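Local coordinates for Fe-regulated protein B (Neisseria meningitidis, PDB 4AIP), which transports iron across the outer membrane of Neisseria meningitidis as a TonB-dependent receptor, and probably takes part in siderophore uptake, at residues F394-F399 / Y432-P437; A302-T307 / R337-D342; T470-T475 / R520-I525. One frame throughout, in Å; residues are numbered along the deposited sequence.

Overall arrangement
From the N terminus, contact 2 comes first: it closes the hairpin of strands 302-318 and 325-339 at the ends away from their connecting turn. Contact 1 follows, joining the two ends of the long connection between strands 376-390 and 438-452, which carries helix 420-431. Contact 3 then sets the tight turn between strands 455-469 and 475-490 against strand 522-525. The three loops run in series, and none encloses or crosses another. Contacts 1 and 3 have centres about 9 Å apart and touch, with Ser435 N probably hydrogen-bonded to the O of His471. Contact 2 stands apart, its nearest atoms about 9 Å from contact 1, farther round the barrel.

Contact 1: F394-F399 / Y432-P437; sequences FLNSKF and YKLSNP
Phe394 lays its ring against the extended chain from Leu434 to Asn436, and apolar contact carries most of this junction. A CH-pi contact leads: Leu434 CB stands 3.9 Å from the centroid of the Phe394 ring, 19° off its normal, above one face but shifted toward the rim. The methylene is closest to the ring at Phe394 CD1, 3.7 Å from Leu434 CB. The far end of the ring meets backbone instead, with Phe394 CZ 3.5 Å from Ser435 C. Phe394 holds CG opposite its carbonyl carbon (chi1 -71°), which swings the ring over Leu434 CB. Both CB bonds head toward the other segment, and the side chains cross at a slant.

Among polar groups, no hydrogen bond spans the two segments. Asn436 bends back so that its OD1 lies 3.8 Å from Phe394 CZ, its amide plane inclined 46° to the ring. The same amide is held from outside, where its ND2 donates to Glu388 at the end of strand 376-390.

Further cover comes from Ile522, which packs on Leu434 and Tyr432, and from Asn236 of a second subunit, which packs on Phe394. As in other TonB-dependent receptors, a long connection between barrel strands is probably extracellular; here the limbs that precede and follow helix 420-431 in the chain are pinned together at the mouth of the beta-barrel.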
ATOM      1  N   PHE B 394      -5.012 -11.418  27.335  1.00 29.48           N
ATOM      2  CA  PHE B 394      -6.176 -11.913  28.091  1.00 27.93           C
ATOM      3  C   PHE B 394      -6.661 -10.873  29.032  1.00 28.52           C
ATOM      4  O   PHE B 394      -5.861 -10.128  29.560  1.00 28.71           O
ATOM      5  CB  PHE B 394      -5.896 -13.216  28.793  1.00 25.44           C
ATOM      6  CG  PHE B 394      -5.770 -14.364  27.864  1.00 23.67           C
ATOM      7  CD1 PHE B 394      -6.879 -14.959  27.339  1.00 21.18           C
ATOM      8  CD2 PHE B 394      -4.524 -14.832  27.472  1.00 21.86           C
ATOM      9  CE1 PHE B 394      -6.743 -16.007  26.504  1.00 21.30           C
ATOM     10  CE2 PHE B 394      -4.421 -15.890  26.613  1.00 20.16           C
ATOM     11  CZ  PHE B 394      -5.502 -16.455  26.133  1.00 20.12           C
ATOM     12  N   LEU B 395      -7.982 -10.791  29.208  1.00 28.79           N
ATOM     13  CA  LEU B 395      -8.590  -9.600  29.839  1.00 28.14           C
ATOM     14  C   LEU B 395      -9.512  -9.697  31.064  1.00 29.19           C
ATOM     15  O   LEU B 395      -9.960  -8.684  31.550  1.00 30.43           O
ATOM     16  CB  LEU B 395      -9.276  -8.746  28.776  1.00 25.68           C
ATOM     17  CG  LEU B 395      -8.491  -8.116  27.637  1.00 23.73           C
ATOM     18  CD1 LEU B 395      -9.475  -7.477  26.739  1.00 22.83           C
ATOM     19  CD2 LEU B 395      -7.493  -7.097  28.077  1.00 20.95           C
ATOM     20  N   ASN B 396     -10.013 -10.879  31.378  1.00 31.89           N
ATOM     21  CA  ASN B 396      -9.778 -11.618  32.589  1.00 33.28           C
ATOM     22  C   ASN B 396      -9.756 -10.899  33.915  1.00 33.53           C
ATOM     23  O   ASN B 396     -10.654 -10.998  34.725  1.00 34.77           O
ATOM     24  CB  ASN B 396      -8.419 -12.246  32.395  1.00 34.44           C
ATOM     25  CG  ASN B 396      -8.439 -13.645  32.630  1.00 33.43           C
ATOM     26  OD1 ASN B 396      -9.203 -14.117  33.430  1.00 30.33           O
ATOM     27  ND2 ASN B 396      -7.604 -14.353  31.921  1.00 34.23           N
ATOM     28  N   SER B 397      -8.668 -10.204  34.135  1.00 33.03           N
ATOM     29  CA  SER B 397      -8.434  -9.519  35.368  1.00 33.68           C
ATOM     30  C   SER B 397      -9.374  -8.333  35.422  1.00 34.36           C
ATOM     31  O   SER B 397      -9.469  -7.653  36.450  1.00 34.24           O
ATOM     32  CB  SER B 397      -6.970  -9.072  35.423  1.00 33.29           C
ATOM     33  OG  SER B 397      -6.475  -8.835  34.104  1.00 36.07           O
ATOM     34  N   LYS B 398     -10.094  -8.094  34.324  1.00 35.15           N
ATOM     35  CA  LYS B 398     -10.875  -6.855  34.196  1.00 36.02           C
ATOM     36  C   LYS B 398     -12.393  -7.100  34.178  1.00 36.05           C
ATOM     37  O   LYS B 398     -13.188  -6.151  34.124  1.00 34.16           O
ATOM     38  CB  LYS B 398     -10.394  -6.040  32.999  1.00 35.08           C
ATOM     39  CG  LYS B 398      -9.025  -5.397  33.202  1.00 39.94           C
ATOM     40  CD  LYS B 398      -8.644  -4.601  31.945  1.00 46.51           C
ATOM     41  CE  LYS B 398      -7.499  -3.614  32.189  1.00 46.50           C
ATOM     42  NZ  LYS B 398      -7.720  -2.479  31.222  1.00 50.36           N
ATOM     43  N   PHE B 399     -12.738  -8.398  34.205  1.00 37.49           N
ATOM     44  CA  PHE B 399     -14.092  -8.922  34.264  1.00 38.83           C
ATOM     45  C   PHE B 399     -14.770  -8.286  35.455  1.00 40.68           C
ATOM     46  O   PHE B 399     -14.159  -8.213  36.528  1.00 40.43           O
ATOM     47  CB  PHE B 399     -14.031 -10.429  34.454  1.00 37.73           C
ATOM     48  CG  PHE B 399     -15.295 -11.035  35.012  1.00 37.96           C
ATOM     49  CD1 PHE B 399     -15.539 -11.068  36.407  1.00 36.36           C
ATOM     50  CD2 PHE B 399     -16.230 -11.612  34.160  1.00 37.16           C
ATOM     51  CE1 PHE B 399     -16.701 -11.639  36.926  1.00 33.04           C
ATOM     52  CE2 PHE B 399     -17.394 -12.196  34.678  1.00 41.39           C
ATOM     53  CZ  PHE B 399     -17.628 -12.198  36.076  1.00 37.97           C
ATOM     54  N   TYR B 432      -8.230 -16.925  37.409  1.00 32.22           N
ATOM     55  CA  TYR B 432      -7.794 -17.762  36.301  1.00 29.98           C
ATOM     56  C   TYR B 432      -6.644 -17.127  35.621  1.00 30.73           C
ATOM     57  O   TYR B 432      -6.542 -15.873  35.479  1.00 32.03           O
ATOM     58  CB  TYR B 432      -8.857 -17.926  35.262  1.00 27.66           C
ATOM     59  CG  TYR B 432      -9.733 -19.081  35.526  1.00 30.66           C
ATOM     60  CD1 TYR B 432      -9.305 -20.379  35.245  1.00 32.93           C
ATOM     61  CD2 TYR B 432     -10.997 -18.906  36.108  1.00 33.14           C
ATOM     62  CE1 TYR B 432     -10.130 -21.476  35.492  1.00 32.90           C
ATOM     63  CE2 TYR B 432     -11.816 -20.000  36.369  1.00 33.37           C
ATOM     64  CZ  TYR B 432     -11.379 -21.282  36.042  1.00 36.37           C
ATOM     65  OH  TYR B 432     -12.198 -22.373  36.282  1.00 39.05           O
ATOM     66  N   LYS B 433      -5.773 -18.006  35.184  1.00 27.84           N
ATOM     67  CA  LYS B 433      -4.714 -17.609  34.303  1.00 28.27           C
ATOM     68  C   LYS B 433      -4.956 -18.346  33.010  1.00 28.90           C
ATOM     69  O   LYS B 433      -4.895 -19.603  32.941  1.00 29.56           O
ATOM     70  CB  LYS B 433      -3.362 -18.021  34.888  1.00 26.86           C
ATOM     71  CG  LYS B 433      -3.241 -17.722  36.391  1.00 24.85           C
ATOM     72  CD  LYS B 433      -2.653 -18.943  37.157  1.00 25.26           C
ATOM     73  CE  LYS B 433      -1.091 -18.935  36.986  1.00 25.16           C
ATOM     74  NZ  LYS B 433      -0.490 -20.169  37.622  1.00 25.28           N
ATOM     75  N   LEU B 434      -5.225 -17.571  31.981  1.00 28.28           N
ATOM     76  CA  LEU B 434      -5.725 -18.168  30.773  1.00 27.88           C
ATOM     77  C   LEU B 434      -4.633 -18.406  29.767  1.00 28.21           C
ATOM     78  O   LEU B 434      -3.658 -17.683  29.740  1.00 29.76           O
ATOM     79  CB  LEU B 434      -6.824 -17.295  30.189  1.00 25.75           C
ATOM     80  CG  LEU B 434      -7.996 -16.987  31.101  1.00 24.04           C
ATOM     81  CD1 LEU B 434      -8.936 -16.007  30.417  1.00 22.39           C
ATOM     82  CD2 LEU B 434      -8.767 -18.262  31.433  1.00 22.40           C
ATOM     83  N   SER B 435      -4.834 -19.419  28.937  1.00 28.57           N
ATOM     84  CA  SER B 435      -3.933 -19.797  27.854  1.00 27.88           C
ATOM     85  C   SER B 435      -4.731 -19.816  26.561  1.00 27.86           C
ATOM     86  O   SER B 435      -5.969 -19.882  26.569  1.00 28.54           O
ATOM     87  CB  SER B 435      -3.363 -21.197  28.099  1.00 25.57           C
ATOM     88  OG  SER B 435      -3.977 -21.783  29.221  1.00 26.11           O
ATOM     89  N   ASN B 436      -4.019 -19.770  25.442  1.00 26.75           N
ATOM     90  CA  ASN B 436      -4.620 -19.911  24.122  1.00 25.87           C
ATOM     91  C   ASN B 436      -5.367 -21.224  24.036  1.00 25.59           C
ATOM     92  O   ASN B 436      -4.794 -22.243  24.382  1.00 27.07           O
ATOM     93  CB  ASN B 436      -3.541 -19.958  23.064  1.00 24.23           C
ATOM     94  CG  ASN B 436      -2.841 -18.642  22.846  1.00 21.45           C
ATOM     95  OD1 ASN B 436      -3.164 -17.624  23.429  1.00 19.74           O
ATOM     96  ND2 ASN B 436      -1.865 -18.670  21.967  1.00 19.05           N
ATOM     97  N   PRO B 437      -6.638 -21.209  23.583  1.00 23.02           N
ATOM     98  CA  PRO B 437      -7.386 -22.455  23.382  1.00 22.47           C
ATOM     99  C   PRO B 437      -6.871 -23.173  22.172  1.00 22.65           C
ATOM    100  O   PRO B 437      -6.475 -22.542  21.195  1.00 23.06           O
ATOM    101  CB  PRO B 437      -8.830 -21.992  23.097  1.00 21.77           C
ATOM    102  CG  PRO B 437      -8.889 -20.567  23.352  1.00 21.25           C
ATOM    103  CD  PRO B 437      -7.461 -20.028  23.273  1.00 22.55           C
TER

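Contact 2: A302-T307 / R337-D342; sequences AYRETT and RYSADD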
ATOM      1  N   ALA B 302     -15.214   1.190  12.432  1.00 17.06           N
ATOM      2  CA  ALA B 302     -13.796   1.437  12.595  1.00 16.02           C
ATOM      3  C   ALA B 302     -13.089   0.730  11.480  1.00 16.01           C
ATOM      4  O   ALA B 302     -13.628  -0.246  10.964  1.00 15.47           O
ATOM      5  CB  ALA B 302     -13.377   0.865  13.899  1.00 13.38           C
ATOM      6  N   TYR B 303     -11.907   1.190  11.094  1.00 15.51           N
ATOM      7  CA  TYR B 303     -11.128   0.464  10.104  1.00 13.90           C
ATOM      8  C   TYR B 303     -10.758  -0.995  10.534  1.00 13.44           C
ATOM      9  O   TYR B 303     -10.360  -1.265  11.688  1.00 13.60           O
ATOM     10  CB  TYR B 303      -9.866   1.241   9.776  1.00 12.36           C
ATOM     11  CG  TYR B 303      -9.008   0.543   8.744  1.00 11.00           C
ATOM     12  CD1 TYR B 303      -9.353   0.554   7.393  1.00  8.60           C
ATOM     13  CD2 TYR B 303      -7.889  -0.211   9.144  1.00  7.10           C
ATOM     14  CE1 TYR B 303      -8.519  -0.070   6.416  1.00  8.05           C
ATOM     15  CE2 TYR B 303      -7.085  -0.885   8.201  1.00  7.15           C
ATOM     16  CZ  TYR B 303      -7.402  -0.798   6.835  1.00  9.00           C
ATOM     17  OH  TYR B 303      -6.548  -1.471   5.923  1.00 11.79           O
ATOM     18  N   ARG B 304     -10.855  -1.910   9.592  1.00 13.04           N
ATOM     19  CA  ARG B 304     -10.689  -3.303   9.862  1.00 13.14           C
ATOM     20  C   ARG B 304     -10.037  -4.015   8.710  1.00 13.42           C
ATOM     21  O   ARG B 304     -10.337  -3.702   7.533  1.00 14.50           O
ATOM     22  CB  ARG B 304     -12.057  -3.887  10.040  1.00 13.20           C
ATOM     23  CG  ARG B 304     -12.061  -5.064  10.939  1.00 17.81           C
ATOM     24  CD  ARG B 304     -13.238  -5.081  11.780  1.00 28.10           C
ATOM     25  NE  ARG B 304     -12.974  -4.134  12.870  1.00 31.39           N
ATOM     26  CZ  ARG B 304     -13.877  -3.313  13.349  1.00 30.75           C
ATOM     27  NH1 ARG B 304     -15.028  -3.386  12.827  1.00 20.72           N
ATOM     28  NH2 ARG B 304     -13.662  -2.453  14.326  1.00 19.88           N
ATOM     29  N   GLU B 305      -9.143  -4.955   9.015  1.00 11.89           N
ATOM     30  CA  GLU B 305      -8.693  -5.902   7.984  1.00 12.09           C
ATOM     31  C   GLU B 305      -8.983  -7.294   8.481  1.00 12.46           C
ATOM     32  O   GLU B 305      -8.737  -7.618   9.672  1.00 13.43           O
ATOM     33  CB  GLU B 305      -7.184  -5.777   7.654  1.00 11.69           C
ATOM     34  CG  GLU B 305      -6.644  -4.370   7.782  1.00 13.41           C
ATOM     35  CD  GLU B 305      -5.198  -4.179   7.286  1.00 16.04           C
ATOM     36  OE1 GLU B 305      -4.371  -5.044   7.634  1.00 21.50           O
ATOM     37  OE2 GLU B 305      -4.919  -3.133   6.628  1.00 12.56           O
ATOM     38  N   THR B 306      -9.516  -8.121   7.586  1.00 11.24           N
ATOM     39  CA  THR B 306      -9.754  -9.481   7.938  1.00 11.43           C
ATOM     40  C   THR B 306      -9.125 -10.319   6.820  1.00 11.44           C
ATOM     41  O   THR B 306      -9.304 -10.027   5.637  1.00 12.12           O
ATOM     42  CB  THR B 306     -11.288  -9.786   8.351  1.00 11.83           C
ATOM     43  OG1 THR B 306     -12.024 -10.255   7.241  1.00 15.67           O
ATOM     44  CG2 THR B 306     -12.036  -8.553   8.898  1.00  7.65           C
ATOM     45  N   THR B 307      -8.318 -11.312   7.202  1.00 11.98           N
ATOM     46  CA  THR B 307      -7.401 -11.966   6.273  1.00 11.49           C
ATOM     47  C   THR B 307      -7.404 -13.502   6.390  1.00 12.72           C
ATOM     48  O   THR B 307      -7.491 -14.073   7.497  1.00 11.71           O
ATOM     49  CB  THR B 307      -5.973 -11.478   6.566  1.00 11.98           C
ATOM     50  OG1 THR B 307      -6.012 -10.091   6.911  1.00 15.43           O
ATOM     51  CG2 THR B 307      -5.125 -11.641   5.375  1.00  8.04           C
ATOM     52  N   ARG B 337      -8.060 -11.096  12.350  1.00 19.58           N
ATOM     53  CA  ARG B 337      -8.769  -9.868  12.444  1.00 19.48           C
ATOM     54  C   ARG B 337      -7.863  -8.798  13.047  1.00 19.89           C
ATOM     55  O   ARG B 337      -7.260  -8.941  14.135  1.00 19.81           O
ATOM     56  CB  ARG B 337     -10.078 -10.018  13.214  1.00 19.99           C
ATOM     57  CG  ARG B 337     -10.841  -8.738  13.376  1.00 19.24           C
ATOM     58  CD  ARG B 337     -11.834  -8.897  14.499  1.00 20.48           C
ATOM     59  NE  ARG B 337     -12.707  -7.740  14.643  1.00 21.23           N
ATOM     60  CZ  ARG B 337     -12.476  -6.736  15.475  1.00 21.55           C
ATOM     61  NH1 ARG B 337     -11.399  -6.743  16.273  1.00 22.57           N
ATOM     62  NH2 ARG B 337     -13.337  -5.747  15.541  1.00 20.45           N
ATOM     63  N   TYR B 338      -7.761  -7.720  12.300  1.00 19.75           N
ATOM     64  CA  TYR B 338      -7.108  -6.521  12.772  1.00 20.22           C
ATOM     65  C   TYR B 338      -8.112  -5.344  12.802  1.00 20.39           C
ATOM     66  O   TYR B 338      -8.812  -5.069  11.819  1.00 20.88           O
ATOM     67  CB  TYR B 338      -5.945  -6.174  11.831  1.00 19.46           C
ATOM     68  CG  TYR B 338      -5.371  -4.820  12.142  1.00 20.76           C
ATOM     69  CD1 TYR B 338      -4.441  -4.626  13.208  1.00 21.58           C
ATOM     70  CD2 TYR B 338      -5.797  -3.710  11.426  1.00 21.35           C
ATOM     71  CE1 TYR B 338      -3.939  -3.339  13.504  1.00 22.15           C
ATOM     72  CE2 TYR B 338      -5.285  -2.426  11.709  1.00 20.75           C
ATOM     73  CZ  TYR B 338      -4.375  -2.251  12.730  1.00 21.27           C
ATOM     74  OH  TYR B 338      -3.894  -0.974  12.993  1.00 22.93           O
ATOM     75  N   SER B 339      -8.132  -4.636  13.910  1.00 20.21           N
ATOM     76  CA  SER B 339      -8.932  -3.455  14.011  1.00 20.09           C
ATOM     77  C   SER B 339      -8.049  -2.321  14.452  1.00 20.23           C
ATOM     78  O   SER B 339      -7.207  -2.517  15.332  1.00 18.68           O
ATOM     79  CB  SER B 339     -10.015  -3.691  15.039  1.00 20.70           C
ATOM     80  OG  SER B 339     -10.447  -2.463  15.591  1.00 21.62           O
ATOM     81  N   ALA B 340      -8.232  -1.142  13.836  1.00 21.10           N
ATOM     82  CA  ALA B 340      -7.429   0.054  14.197  1.00 19.66           C
ATOM     83  C   ALA B 340      -7.828   0.671  15.530  1.00 19.71           C
ATOM     84  O   ALA B 340      -7.023   1.347  16.142  1.00 18.49           O
ATOM     85  CB  ALA B 340      -7.502   1.123  13.111  1.00 20.03           C
ATOM     86  N   ASP B 341      -9.077   0.495  15.938  1.00 22.92           N
ATOM     87  CA  ASP B 341      -9.503   0.925  17.242  1.00 25.83           C
ATOM     88  C   ASP B 341     -10.651   0.063  17.704  1.00 27.60           C
ATOM     89  O   ASP B 341     -11.699   0.016  17.037  1.00 28.45           O
ATOM     90  CB  ASP B 341      -9.930   2.388  17.248  1.00 25.04           C
ATOM     91  CG  ASP B 341     -10.334   2.858  18.637  1.00 24.05           C
ATOM     92  OD1 ASP B 341      -9.892   2.218  19.639  1.00 22.36           O
ATOM     93  OD2 ASP B 341     -11.084   3.876  18.713  1.00 23.65           O
ATOM     94  N   ASP B 342     -10.476  -0.592  18.854  1.00 27.94           N
ATOM     95  CA  ASP B 342     -11.556  -1.456  19.356  1.00 28.25           C
ATOM     96  C   ASP B 342     -12.299  -0.933  20.599  1.00 29.16           C
ATOM     97  O   ASP B 342     -12.928  -1.732  21.292  1.00 29.16           O
ATOM     98  CB  ASP B 342     -11.071  -2.904  19.548  1.00 25.74           C
ATOM     99  CG  ASP B 342     -11.372  -3.787  18.339  1.00 23.69           C
ATOM    100  OD1 ASP B 342     -12.074  -3.341  17.406  1.00 21.67           O
ATOM    101  OD2 ASP B 342     -10.903  -4.943  18.326  1.00 21.90           O
TER
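Backbone hydrogen bonds between Glu305 and Tyr338 anchor two antiparallel strands. Glu305 N donates to Tyr338 O at 2.8 Å, and Tyr338 N returns a bond to Glu305 O. Two residues along each chain, Ala340 N reaches Tyr303 O at 3.0 Å, just past the end of strand 325-339.

Charged groups gather on the face bearing Arg304, Arg337 and Ser339. Arg337, extended from CG to NE, grips Asp342 end-on: NH1 takes the syn lone pair of OD2 at 2.8 Å and NH2 meets OD1. Ser339 OG donates to that same OD1 at 2.6 Å, from the opposite face of the carboxylate plane. Arg304, its chain bent at chi2 and chi3, curls toward the same acid; its NH2 forms a longer salt bridge to Asp342 OD1 at 3.6 Å and a weak hydrogen bond to Ser339 OG at 3.5 Å. The guanidinium planes lie 19° apart, with Arg337 NH2 over the face of Arg304's group; the shared carboxylate probably offsets the two charges.

On the face of Glu305 and Tyr338 the contacts are mostly between carbons. These two run side by side, Glu305 CG 3.8 Å from Tyr338 CD2, while the rings of Tyr303 and Tyr338 meet edge to edge, CE2 to CE2, at 4.2 Å. Tyr303 OH also bonds Glu305 OE2, at a doubtfully short distance.

Tyr338 packs on Ile278 of a second subunit, Tyr303 on Pro354 of a third. Tyr303 also touches Arg276, seen to bind L-glutamate in another structure of this protein, though not in this chain. Strands 264-276 and 355-371 flank the hairpin.

Contact 3: T470-T475 / R520-I525; sequences THDGKT and RGIISI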
ATOM      1  N   THR B 470      -9.691 -25.717  26.257  1.00 26.12           N
ATOM      2  CA  THR B 470     -10.249 -24.383  26.333  1.00 26.28           C
ATOM      3  C   THR B 470      -9.311 -23.372  27.025  1.00 27.38           C
ATOM      4  O   THR B 470      -8.194 -23.712  27.417  1.00 28.32           O
ATOM      5  CB  THR B 470     -11.650 -24.402  26.946  1.00 26.00           C
ATOM      6  OG1 THR B 470     -11.652 -25.198  28.134  1.00 23.15           O
ATOM      7  CG2 THR B 470     -12.677 -24.945  25.965  1.00 22.89           C
ATOM      8  N   HIS B 471      -9.743 -22.124  27.159  1.00 27.49           N
ATOM      9  CA  HIS B 471      -8.798 -21.069  27.585  1.00 27.38           C
ATOM     10  C   HIS B 471      -8.452 -21.067  29.052  1.00 28.10           C
ATOM     11  O   HIS B 471      -7.543 -20.353  29.468  1.00 28.38           O
ATOM     12  CB  HIS B 471      -9.102 -19.651  26.999  1.00 24.95           C
ATOM     13  CG  HIS B 471     -10.275 -18.923  27.607  1.00 23.26           C
ATOM     14  ND1 HIS B 471     -11.278 -19.533  28.341  1.00 21.95           N
ATOM     15  CD2 HIS B 471     -10.638 -17.621  27.499  1.00 20.73           C
ATOM     16  CE1 HIS B 471     -12.181 -18.627  28.686  1.00 21.04           C
ATOM     17  NE2 HIS B 471     -11.814 -17.456  28.188  1.00 19.78           N
ATOM     18  N   ASP B 472      -9.131 -21.918  29.818  1.00 28.21           N
ATOM     19  CA  ASP B 472      -8.853 -22.080  31.249  1.00 27.92           C
ATOM     20  C   ASP B 472      -7.846 -23.202  31.475  1.00 28.98           C
ATOM     21  O   ASP B 472      -7.497 -23.489  32.601  1.00 30.12           O
ATOM     22  CB  ASP B 472     -10.144 -22.356  32.027  1.00 25.27           C
ATOM     23  CG  ASP B 472     -10.894 -23.612  31.524  1.00 23.91           C
ATOM     24  OD1 ASP B 472     -10.613 -24.139  30.383  1.00 21.49           O
ATOM     25  OD2 ASP B 472     -11.796 -24.079  32.287  1.00 22.77           O
ATOM     26  N   GLY B 473      -7.407 -23.844  30.396  1.00 29.61           N
ATOM     27  CA  GLY B 473      -6.488 -24.964  30.472  1.00 29.59           C
ATOM     28  C   GLY B 473      -7.153 -26.331  30.522  1.00 29.91           C
ATOM     29  O   GLY B 473      -6.452 -27.384  30.489  1.00 29.48           O
ATOM     30  N   LYS B 474      -8.495 -26.341  30.595  1.00 29.35           N
ATOM     31  CA  LYS B 474      -9.214 -27.592  30.714  1.00 27.88           C
ATOM     32  C   LYS B 474      -9.210 -28.372  29.415  1.00 28.59           C
ATOM     33  O   LYS B 474      -9.457 -27.816  28.357  1.00 29.15           O
ATOM     34  CB  LYS B 474     -10.619 -27.386  31.199  1.00 25.76           C
ATOM     35  CG  LYS B 474     -11.363 -28.722  31.256  1.00 23.52           C
ATOM     36  CD  LYS B 474     -12.432 -28.751  32.327  1.00 21.98           C
ATOM     37  CE  LYS B 474     -13.200 -30.032  32.211  1.00 21.55           C
ATOM     38  NZ  LYS B 474     -14.520 -29.840  32.845  1.00 21.91           N
ATOM     39  N   THR B 475      -8.945 -29.669  29.529  1.00 28.33           N
ATOM     40  CA  THR B 475      -8.811 -30.557  28.404  1.00 27.49           C
ATOM     41  C   THR B 475      -9.887 -31.673  28.416  1.00 28.57           C
ATOM     42  O   THR B 475     -10.066 -32.354  29.418  1.00 29.95           O
ATOM     43  CB  THR B 475      -7.401 -31.113  28.430  1.00 25.94           C
ATOM     44  OG1 THR B 475      -6.644 -30.475  27.401  1.00 24.61           O
ATOM     45  CG2 THR B 475      -7.374 -32.619  28.185  1.00 24.90           C
ATOM     46  N   ARG B 520     -15.492 -11.283  29.435  1.00 29.19           N
ATOM     47  CA  ARG B 520     -16.895 -11.499  29.787  1.00 28.64           C
ATOM     48  C   ARG B 520     -17.106 -12.756  30.567  1.00 29.25           C
ATOM     49  O   ARG B 520     -18.257 -13.182  30.776  1.00 29.88           O
ATOM     50  CB  ARG B 520     -17.760 -11.539  28.546  1.00 27.22           C
ATOM     51  CG  ARG B 520     -17.926 -10.162  27.994  1.00 25.19           C
ATOM     52  CD  ARG B 520     -18.999 -10.213  26.997  1.00 23.88           C
ATOM     53  NE  ARG B 520     -18.887  -8.987  26.190  1.00 24.18           N
ATOM     54  CZ  ARG B 520     -19.925  -8.482  25.495  1.00 24.63           C
ATOM     55  NH1 ARG B 520     -21.131  -9.120  25.531  1.00 23.77           N
ATOM     56  NH2 ARG B 520     -19.782  -7.384  24.732  1.00 23.54           N
ATOM     57  N   GLY B 521     -15.998 -13.353  30.992  1.00 29.17           N
ATOM     58  CA  GLY B 521     -16.075 -14.539  31.765  1.00 29.36           C
ATOM     59  C   GLY B 521     -15.431 -15.681  31.058  1.00 29.91           C
ATOM     60  O   GLY B 521     -14.972 -15.559  29.910  1.00 30.75           O
ATOM     61  N   ILE B 522     -15.417 -16.799  31.762  1.00 28.65           N
ATOM     62  CA  ILE B 522     -14.638 -17.925  31.415  1.00 27.47           C
ATOM     63  C   ILE B 522     -15.455 -18.867  30.580  1.00 28.70           C
ATOM     64  O   ILE B 522     -16.640 -19.053  30.830  1.00 30.00           O
ATOM     65  CB  ILE B 522     -14.187 -18.626  32.692  1.00 26.57           C
ATOM     66  CG1 ILE B 522     -13.016 -17.862  33.326  1.00 24.58           C
ATOM     67  CG2 ILE B 522     -13.669 -20.044  32.412  1.00 23.49           C
ATOM     68  CD1 ILE B 522     -11.708 -18.238  32.658  1.00 23.61           C
ATOM     69  N   ILE B 523     -14.833 -19.465  29.571  1.00 28.63           N
ATOM     70  CA  ILE B 523     -15.566 -20.332  28.680  1.00 27.68           C
ATOM     71  C   ILE B 523     -14.854 -21.649  28.637  1.00 28.38           C
ATOM     72  O   ILE B 523     -13.721 -21.729  28.179  1.00 29.33           O
ATOM     73  CB  ILE B 523     -15.734 -19.720  27.239  1.00 26.62           C
ATOM     74  CG1 ILE B 523     -16.619 -18.466  27.283  1.00 23.24           C
ATOM     75  CG2 ILE B 523     -16.265 -20.804  26.255  1.00 22.63           C
ATOM     76  CD1 ILE B 523     -18.126 -18.761  27.458  1.00 22.44           C
ATOM     77  N   SER B 524     -15.521 -22.678  29.129  1.00 28.42           N
ATOM     78  CA  SER B 524     -14.893 -23.963  29.305  1.00 29.25           C
ATOM     79  C   SER B 524     -15.674 -25.053  28.568  1.00 31.23           C
ATOM     80  O   SER B 524     -16.471 -24.757  27.664  1.00 31.33           O
ATOM     81  CB  SER B 524     -14.738 -24.255  30.801  1.00 26.73           C
ATOM     82  OG  SER B 524     -14.152 -25.519  31.020  1.00 23.28           O
ATOM     83  N   ILE B 525     -15.427 -26.302  28.944  1.00 34.11           N
ATOM     84  CA  ILE B 525     -16.053 -27.460  28.320  1.00 36.55           C
ATOM     85  C   ILE B 525     -16.410 -28.488  29.410  1.00 37.09           C
ATOM     86  O   ILE B 525     -15.610 -28.768  30.290  1.00 37.55           O
ATOM     87  CB  ILE B 525     -15.133 -28.039  27.179  1.00 37.18           C
ATOM     88  CG1 ILE B 525     -15.837 -29.156  26.401  1.00 37.51           C
ATOM     89  CG2 ILE B 525     -13.736 -28.440  27.693  1.00 37.88           C
ATOM     90  CD1 ILE B 525     -15.094 -29.597  25.164  1.00 35.21           C
TER
HETATM   91  O   HOH W   1     -12.016 -20.871  25.682  1.00 25.72           O
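Asp472 and Ser524 meet through a hydrogen bond: Ser524 OG donates to Asp472 OD2 at 3.0 Å, arriving on the syn side but 25° out of the carboxylate plane. A second bond runs from the end of Lys474, whose extended chain passes alongside Ser524 to put NZ 3.0 Å from Ile525 O, almost in line with that carbonyl. The same ammonium forms a salt bridge with Asp527, just beyond the strand. Beside these bonds Thr470 sets its CB against Ile523 O at 3.6 Å, and its CG2 lies 4.0 Å from the CG2 of Ile525.

A water bridges the two backbones, accepting from His471 N and donating to Ile523 O. The imidazole of His471 brings its edge to the strand around Ile522 and Ile523, although its orientation is uncertain.

One shell out, the turn itself aims the acid. A chi1 of 58° places Asp472 CG between its own backbone N and carbonyl carbon, and the carboxylate's own rotation sends OD1 to the turn and OD2 to Ser524. OD1 accepts from Thr470 OG1 at 2.7 Å and, on the opposite face of the carboxylate, from Lys474 N; the latter bond makes an Asx turn. Three bonds therefore fix the rotation of this carboxylate. Farther out, His471 pairs through its backbone with Ser435, and Tyr432 packs on Asp472.

Thr470 to Gly473 form a type I turn, closed by Gly473 N to Thr470 O at 3.1 Å. Thr470 N also bonds to Lys474 O, and Gly473 has a positive phi of 93°: the pattern of a tight beta hairpin with a G1 bulge, connecting strands 455-469 and 475-490 of the TonB-dependent receptor barrel.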